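Local coordinates for glutathione S-transferase family protein (Pseudomonas putida, PDB 3PR8) that conjugates reduced glutathione to a wide range of hydrophobic electrophiles, as a member of the glutathione transferase superfamily, at residues Y6-S11 against T32-Q37; K49-E54 against S64-Y69. All blocks are in the same frame, centred on the assembly; numbering follows the deposited sequence.

Interaction 1: Y6-S11 against T32-Q37; sequences YGFSVS and TFYGGQ. With GSH (glutathione), chain E.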
loop_
_atom_site.group_PDB
_atom_site.type_symbol
_atom_site.label_atom_id
_atom_site.label_comp_id
_atom_site.label_asym_id
_atom_site.label_seq_id
_atom_site.Cartn_x
_atom_site.Cartn_y
_atom_site.Cartn_z
ATOM N N TYR A 6 -13.605 -10.967 -9.493
ATOM C CA TYR A 6 -14.177 -11.644 -8.338
ATOM C C TYR A 6 -14.342 -10.654 -7.206
ATOM O O TYR A 6 -13.381 -9.952 -6.821
ATOM C CB TYR A 6 -13.235 -12.734 -7.814
ATOM C CG TYR A 6 -13.214 -13.986 -8.656
ATOM C CD1 TYR A 6 -12.837 -13.944 -10.003
ATOM C CD2 TYR A 6 -13.574 -15.211 -8.104
ATOM C CE1 TYR A 6 -12.832 -15.112 -10.783
ATOM C CE2 TYR A 6 -13.565 -16.374 -8.875
ATOM C CZ TYR A 6 -13.201 -16.313 -10.199
ATOM O OH TYR A 6 -13.177 -17.479 -10.950
ATOM N N GLY A 7 -15.535 -10.618 -6.640
ATOM C CA GLY A 7 -15.771 -9.761 -5.479
ATOM C C GLY A 7 -17.262 -9.517 -5.324
ATOM O O GLY A 7 -18.073 -10.347 -5.701
ATOM N N PHE A 8 -17.626 -8.398 -4.726
ATOM C CA PHE A 8 -19.031 -8.118 -4.534
ATOM C C PHE A 8 -19.254 -6.624 -4.621
ATOM O O PHE A 8 -18.339 -5.861 -4.312
ATOM C CB PHE A 8 -19.528 -8.710 -3.217
ATOM C CG PHE A 8 -18.792 -8.208 -1.995
ATOM C CD1 PHE A 8 -17.518 -8.685 -1.684
ATOM C CD2 PHE A 8 -19.394 -7.290 -1.146
ATOM C CE1 PHE A 8 -16.858 -8.224 -0.537
ATOM C CE2 PHE A 8 -18.738 -6.824 -0.012
ATOM C CZ PHE A 8 -17.471 -7.292 0.289
ATOM N N SER A 9 -20.446 -6.214 -5.066
ATOM C CA SER A 9 -20.649 -4.801 -5.420
ATOM C C SER A 9 -20.777 -3.850 -4.230
ATOM O O SER A 9 -20.850 -2.634 -4.428
ATOM C CB SER A 9 -21.830 -4.628 -6.368
ATOM O OG SER A 9 -21.562 -5.239 -7.612
ATOM N N VAL A 10 -20.825 -4.381 -3.008
ATOM C CA VAL A 10 -20.742 -3.524 -1.829
ATOM C C VAL A 10 -19.279 -3.162 -1.474
ATOM O O VAL A 10 -19.043 -2.159 -0.757
ATOM C CB VAL A 10 -21.504 -4.137 -0.627
ATOM C CG1 VAL A 10 -21.559 -3.161 0.553
ATOM C CG2 VAL A 10 -22.930 -4.498 -1.061
ATOM N N SER A 11 -18.309 -3.914 -2.021
ATOM C CA SER A 11 -16.882 -3.637 -1.778
ATOM C C SER A 11 -16.408 -2.364 -2.495
ATOM O O SER A 11 -16.554 -2.223 -3.710
ATOM C CB SER A 11 -15.982 -4.816 -2.215
ATOM O OG SER A 11 -14.619 -4.358 -2.210
ATOM N N THR A 32 -19.456 -13.391 -7.995
ATOM C CA THR A 32 -19.706 -13.081 -6.580
ATOM C C THR A 32 -18.719 -13.864 -5.701
ATOM O O THR A 32 -18.701 -15.083 -5.714
ATOM C CB THR A 32 -21.153 -13.417 -6.187
ATOM O OG1 THR A 32 -22.071 -12.787 -7.101
ATOM C CG2 THR A 32 -21.470 -12.984 -4.721
ATOM N N PHE A 33 -17.936 -13.140 -4.904
ATOM C CA PHE A 33 -16.914 -13.749 -4.068
ATOM C C PHE A 33 -16.673 -12.802 -2.906
ATOM O O PHE A 33 -16.490 -11.620 -3.138
ATOM C CB PHE A 33 -15.660 -13.914 -4.925
ATOM C CG PHE A 33 -14.412 -14.276 -4.146
ATOM C CD1 PHE A 33 -14.321 -15.487 -3.497
ATOM C CD2 PHE A 33 -13.319 -13.408 -4.125
ATOM C CE1 PHE A 33 -13.149 -15.845 -2.800
ATOM C CE2 PHE A 33 -12.146 -13.751 -3.428
ATOM C CZ PHE A 33 -12.069 -14.978 -2.773
ATOM N N TYR A 34 -16.737 -13.298 -1.667
ATOM C CA TYR A 34 -16.636 -12.409 -0.499
ATOM C C TYR A 34 -15.263 -12.508 0.171
ATOM O O TYR A 34 -15.008 -11.844 1.184
ATOM C CB TYR A 34 -17.726 -12.716 0.543
ATOM C CG TYR A 34 -19.106 -12.407 0.034
ATOM C CD1 TYR A 34 -19.583 -11.086 0.005
ATOM C CD2 TYR A 34 -19.923 -13.428 -0.443
ATOM C CE1 TYR A 34 -20.876 -10.807 -0.485
ATOM C CE2 TYR A 34 -21.192 -13.169 -0.943
ATOM C CZ TYR A 34 -21.670 -11.853 -0.953
ATOM O OH TYR A 34 -22.943 -11.609 -1.457
ATOM N N GLY A 35 -14.404 -13.342 -0.396
ATOM C CA GLY A 35 -13.081 -13.592 0.183
ATOM C C GLY A 35 -13.130 -14.197 1.580
ATOM O O GLY A 35 -13.966 -15.039 1.884
ATOM N N GLY A 36 -12.227 -13.754 2.441
ATOM C CA GLY A 36 -12.167 -14.270 3.801
ATOM C C GLY A 36 -11.159 -15.391 3.973
ATOM O O GLY A 36 -10.341 -15.681 3.068
ATOM N N GLN A 37 -11.228 -16.041 5.141
ATOM C CA GLN A 37 -10.152 -16.935 5.573
ATOM C C GLN A 37 -10.415 -18.412 5.347
ATOM O O GLN A 37 -9.611 -19.241 5.754
ATOM C CB GLN A 37 -9.794 -16.672 7.051
ATOM C CG GLN A 37 -9.454 -15.216 7.352
ATOM C CD GLN A 37 -8.402 -14.651 6.395
ATOM O OE1 GLN A 37 -7.356 -15.268 6.173
ATOM N NE2 GLN A 37 -8.670 -13.464 5.848
HETATM N N1 GSH E . -5.328 -4.469 0.141
HETATM C CA1 GSH E . -6.558 -4.958 -0.468
HETATM C C1 GSH E . -6.720 -4.273 -1.793
HETATM O O11 GSH E . -7.474 -4.729 -2.730
HETATM O O12 GSH E . -6.094 -3.215 -1.924
HETATM C CB1 GSH E . -7.710 -4.602 0.485
HETATM C CG1 GSH E . -9.084 -4.785 -0.139
HETATM C CD1 GSH E . -10.114 -5.040 0.933
HETATM O OE1 GSH E . -9.842 -4.768 2.290
HETATM N N2 GSH E . -11.272 -5.563 0.535
HETATM C CA2 GSH E . -12.305 -5.854 1.525
HETATM C C2 GSH E . -12.261 -7.292 1.943
HETATM O O2 GSH E . -11.588 -8.183 1.118
HETATM C CB2 GSH E . -13.680 -5.579 0.946
HETATM S SG2 GSH E . -13.845 -3.838 0.504
HETATM N N3 GSH E . -12.867 -7.653 3.077
HETATM C CA3 GSH E . -13.041 -9.058 3.426
HETATM C C3 GSH E . -11.992 -9.585 4.381
HETATM O O31 GSH E . -12.092 -10.754 4.815
HETATM O O32 GSH E . -11.021 -8.877 4.747
#

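Interaction 2: K49-E54 against S64-Y69; sequences KVPVLE and SVILDY. With GSH (glutathione), chain E.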
loop_
_atom_site.group_PDB
_atom_site.type_symbol
_atom_site.label_atom_id
_atom_site.label_comp_id
_atom_site.label_asym_id
_atom_site.label_seq_id
_atom_site.Cartn_x
_atom_site.Cartn_y
_atom_site.Cartn_z
ATOM N N LYS A 49 -8.578 -11.162 0.520
ATOM C CA LYS A 49 -9.081 -9.825 0.156
ATOM C C LYS A 49 -9.830 -9.868 -1.170
ATOM O O LYS A 49 -9.596 -10.724 -2.024
ATOM C CB LYS A 49 -7.919 -8.821 -0.011
ATOM C CG LYS A 49 -7.006 -8.615 1.229
ATOM C CD LYS A 49 -7.785 -8.052 2.386
ATOM C CE LYS A 49 -6.898 -7.822 3.579
ATOM N NZ LYS A 49 -7.654 -7.388 4.761
ATOM N N VAL A 50 -10.714 -8.897 -1.331
ATOM C CA VAL A 50 -11.464 -8.696 -2.543
ATOM C C VAL A 50 -11.017 -7.311 -3.050
ATOM O O VAL A 50 -10.764 -6.427 -2.248
ATOM C CB VAL A 50 -12.970 -8.681 -2.141
ATOM C CG1 VAL A 50 -13.790 -7.805 -3.073
ATOM C CG2 VAL A 50 -13.497 -10.134 -1.954
ATOM N N PRO A 51 -10.916 -7.093 -4.367
ATOM C CA PRO A 51 -11.239 -7.899 -5.533
ATOM C C PRO A 51 -10.068 -8.774 -5.985
ATOM O O PRO A 51 -8.915 -8.579 -5.561
ATOM C CB PRO A 51 -11.537 -6.849 -6.595
ATOM C CG PRO A 51 -10.569 -5.706 -6.226
ATOM C CD PRO A 51 -10.541 -5.711 -4.737
ATOM N N VAL A 52 -10.373 -9.736 -6.849
ATOM C CA VAL A 52 -9.355 -10.526 -7.522
ATOM C C VAL A 52 -9.673 -10.491 -9.009
ATOM O O VAL A 52 -10.841 -10.572 -9.389
ATOM C CB VAL A 52 -9.341 -11.987 -7.014
ATOM C CG1 VAL A 52 -8.237 -12.777 -7.715
ATOM C CG2 VAL A 52 -9.051 -12.014 -5.539
ATOM N N LEU A 53 -8.651 -10.368 -9.845
ATOM C CA LEU A 53 -8.837 -10.404 -11.295
ATOM C C LEU A 53 -8.328 -11.735 -11.795
ATOM O O LEU A 53 -7.171 -12.082 -11.547
ATOM C CB LEU A 53 -8.065 -9.270 -11.972
ATOM C CG LEU A 53 -8.258 -9.109 -13.505
ATOM C CD1 LEU A 53 -9.644 -8.542 -13.854
ATOM C CD2 LEU A 53 -7.187 -8.230 -14.085
ATOM N N GLU A 54 -9.189 -12.496 -12.479
ATOM C CA GLU A 54 -8.727 -13.712 -13.149
ATOM C C GLU A 54 -8.375 -13.377 -14.587
ATOM O O GLU A 54 -9.191 -12.790 -15.326
ATOM C CB GLU A 54 -9.792 -14.826 -13.110
ATOM C CG GLU A 54 -9.229 -16.197 -13.554
ATOM C CD GLU A 54 -10.233 -17.352 -13.418
ATOM O OE1 GLU A 54 -11.449 -17.112 -13.348
ATOM O OE2 GLU A 54 -9.784 -18.516 -13.375
ATOM N N SER A 64 -4.620 -1.885 -6.278
ATOM C CA SER A 64 -3.598 -1.054 -6.934
ATOM C C SER A 64 -2.828 -1.832 -7.991
ATOM O O SER A 64 -2.507 -1.308 -9.067
ATOM C CB SER A 64 -2.637 -0.454 -5.900
ATOM O OG SER A 64 -2.007 -1.513 -5.192
ATOM N N VAL A 65 -2.539 -3.094 -7.674
ATOM C CA VAL A 65 -1.827 -3.996 -8.584
ATOM C C VAL A 65 -2.703 -4.355 -9.790
ATOM O O VAL A 65 -2.232 -4.328 -10.930
ATOM C CB VAL A 65 -1.414 -5.275 -7.823
ATOM C CG1 VAL A 65 -0.849 -6.362 -8.788
ATOM C CG2 VAL A 65 -0.411 -4.905 -6.695
ATOM N N ILE A 66 -3.973 -4.675 -9.523
ATOM C CA ILE A 66 -4.943 -4.966 -10.587
ATOM C C ILE A 66 -5.077 -3.781 -11.567
ATOM O O ILE A 66 -5.033 -3.963 -12.793
ATOM C CB ILE A 66 -6.313 -5.377 -10.009
ATOM C CG1 ILE A 66 -6.218 -6.746 -9.333
ATOM C CG2 ILE A 66 -7.442 -5.378 -11.109
ATOM C CD1 ILE A 66 -7.414 -7.053 -8.362
ATOM N N LEU A 67 -5.241 -2.574 -11.026
ATOM C CA LEU A 67 -5.371 -1.390 -11.892
ATOM C C LEU A 67 -4.136 -1.176 -12.784
ATOM O O LEU A 67 -4.244 -0.806 -13.974
ATOM C CB LEU A 67 -5.627 -0.141 -11.027
ATOM C CG LEU A 67 -6.975 -0.125 -10.315
ATOM C CD1 LEU A 67 -7.039 1.063 -9.315
ATOM C CD2 LEU A 67 -8.126 -0.038 -11.302
ATOM N N ASP A 68 -2.950 -1.389 -12.218
ATOM C CA ASP A 68 -1.741 -1.219 -13.018
ATOM C C ASP A 68 -1.674 -2.277 -14.117
ATOM O O ASP A 68 -1.288 -1.987 -15.276
ATOM C CB ASP A 68 -0.493 -1.327 -12.149
ATOM C CG ASP A 68 -0.121 -0.013 -11.475
ATOM O OD1 ASP A 68 -0.721 1.061 -11.774
ATOM O OD2 ASP A 68 0.766 -0.062 -10.602
ATOM N N TYR A 69 -2.023 -3.502 -13.762
ATOM C CA TYR A 69 -2.041 -4.560 -14.770
ATOM C C TYR A 69 -3.002 -4.226 -15.910
ATOM O O TYR A 69 -2.646 -4.324 -17.091
ATOM C CB TYR A 69 -2.408 -5.888 -14.120
ATOM C CG TYR A 69 -2.472 -7.012 -15.119
ATOM C CD1 TYR A 69 -1.309 -7.614 -15.605
ATOM C CD2 TYR A 69 -3.702 -7.451 -15.597
ATOM C CE1 TYR A 69 -1.381 -8.653 -16.535
ATOM C CE2 TYR A 69 -3.787 -8.486 -16.527
ATOM C CZ TYR A 69 -2.619 -9.083 -16.980
ATOM O OH TYR A 69 -2.713 -10.097 -17.915
HETATM N N1 GSH E . -5.328 -4.469 0.141
HETATM C CA1 GSH E . -6.558 -4.958 -0.468
HETATM C C1 GSH E . -6.720 -4.273 -1.793
HETATM O O11 GSH E . -7.474 -4.729 -2.730
HETATM O O12 GSH E . -6.094 -3.215 -1.924
HETATM C CB1 GSH E . -7.710 -4.602 0.485
HETATM C CG1 GSH E . -9.084 -4.785 -0.139
HETATM C CD1 GSH E . -10.114 -5.040 0.933
HETATM O OE1 GSH E . -9.842 -4.768 2.290
HETATM N N2 GSH E . -11.272 -5.563 0.535
HETATM C CA2 GSH E . -12.305 -5.854 1.525
HETATM C C2 GSH E . -12.261 -7.292 1.943
HETATM O O2 GSH E . -11.588 -8.183 1.118
HETATM C CB2 GSH E . -13.680 -5.579 0.946
HETATM S SG2 GSH E . -13.845 -3.838 0.504
HETATM N N3 GSH E . -12.867 -7.653 3.077
HETATM C CA3 GSH E . -13.041 -9.058 3.426
HETATM C C3 GSH E . -11.992 -9.585 4.381
HETATM O O31 GSH E . -12.092 -10.754 4.815
HETATM O O32 GSH E . -11.021 -8.877 4.747
#

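Interaction 1: Y6-S11 against T32-Q37
Phe33 lies against the end of strand 4-7 and gives up more surface there than any other residue of the two segments. Its CG is anti to the backbone N (chi1 168°), which brings the ring alongside Tyr6: Phe33 CD2 packs on Tyr6 CB at 3.8 Å, and the edge of the tyrosine ring is turned toward the phenylalanine face in an offset edge-to-face pair with planes at 78°. Gly35 N sits over the centre of one face of the Phe33 ring. The backbone of Phe33 pins Gly7: Phe33 N donates to Gly7 O at 2.9 Å, and Gly7 CA makes a CA-H...O contact of 3.1 Å with Phe33 O. A side chain on Gly7, at its backbone angles, would jam against the carbonyl of Tyr6.

Phe8 is the other large contributor. Its ring is sandwiched, with Tyr34 CD1 over one face and Ser11 CB over the opposite one, both toward the rim. Phe8 CD1 stands 3.6 Å from Tyr34 CD1, yet the two rings meet obliquely, at 43°, while Phe33 O comes up to the Phe8 edge, 3.4 Å from CD1. A type I turn from Phe8 to Ser11 then leads to helix 12-23, and Ser11, which binds glutathione, N-caps it through a bond from Tyr14 N.

Tyr6 OH is hydrogen-bonded to Glu54 OE1 on the adjacent strand 52-55. On the other side of strand 4-7, the parallel bridge of Gly7 with Thr32 and the bond from Phe33 N to Gly7 O continue the pairing with strand 29-32 in this thioredoxin-like domain, with Ala41 and Val44 of helix 39-44 packed on Phe33 and Phe212 of helix 198-218 stacked on Phe8.

Interaction 2: K49-E54 against S64-Y69
Ile66 points its side chain from helix 63-73 at the chain entering strand 52-55. The CD1 tip reaches Pro51 O at 3.5 Å and also meets the proline ring, 4.0 Å from Pro51 CG; the CG2 branch lies 4.0 Å from Leu53 CB. One turn further along the helix, Tyr69 takes the end of the leucine: Leu53 CD2 sits 3.9 Å from Tyr69 CD2, the two side chains crossing at about a right angle. With CG anti to N (chi1 -175°), Leu53 carries CD2 to the tyrosine ring. The side-chain contacts are apolar, all five touching residues are buried, and the short strand and helix axes pass 9.0 Å apart, inclined by 35°.

The peptide bond before Pro51 is cis, the cis-proline characteristic of the thioredoxin fold and of the glutathione site in this superfamily. It presents the backbone of Val50 to the cysteinyl part of glutathione: Val50 N donates to GSH O2 at 2.7 Å, and GSH N2 donates back to Val50 O at 3.0 Å, pairing the tripeptide like an added antiparallel strand.

Lys49, just before, bends at chi2 and runs alongside the ligand, its CD near GSH OE1 and CB1 and its NZ 3.7 Å from GSH O32, too far to count as a bond. Replacing Lys49 by an alanine is likely to cost the glycyl carboxylate a nearby positive charge and the ligand its packing against the lysine's methylenes. Tyr100 of the second subunit packs on Lys49 and, through its OH, hydrogen-bonds the ligand. Behind the first shell, Val17 of helix 12-23 touches both Pro51 and Ile66, and Leu60 of strand 58-61 touches Tyr69.

From the N terminus, the chain runs along strand 4-7, through helix 12-23 and then along the parallel strand 29-32, and interaction 1 closes this beta-alpha-beta unit by joining its first strand to the loop after its second. Interaction 2 comes later: segment 49-54 carries the first strand of the hairpin 52-55/58-61, and helix 63-73 packs against it, closing the beta-beta-alpha half of the domain. The two loops follow in series, neither enclosing the other. They meet where strands 4-7 and 52-55 lie side by side, with a probable hydrogen bond from Tyr6 N to Val52 O (2.8 Å), and both border the glutathione site.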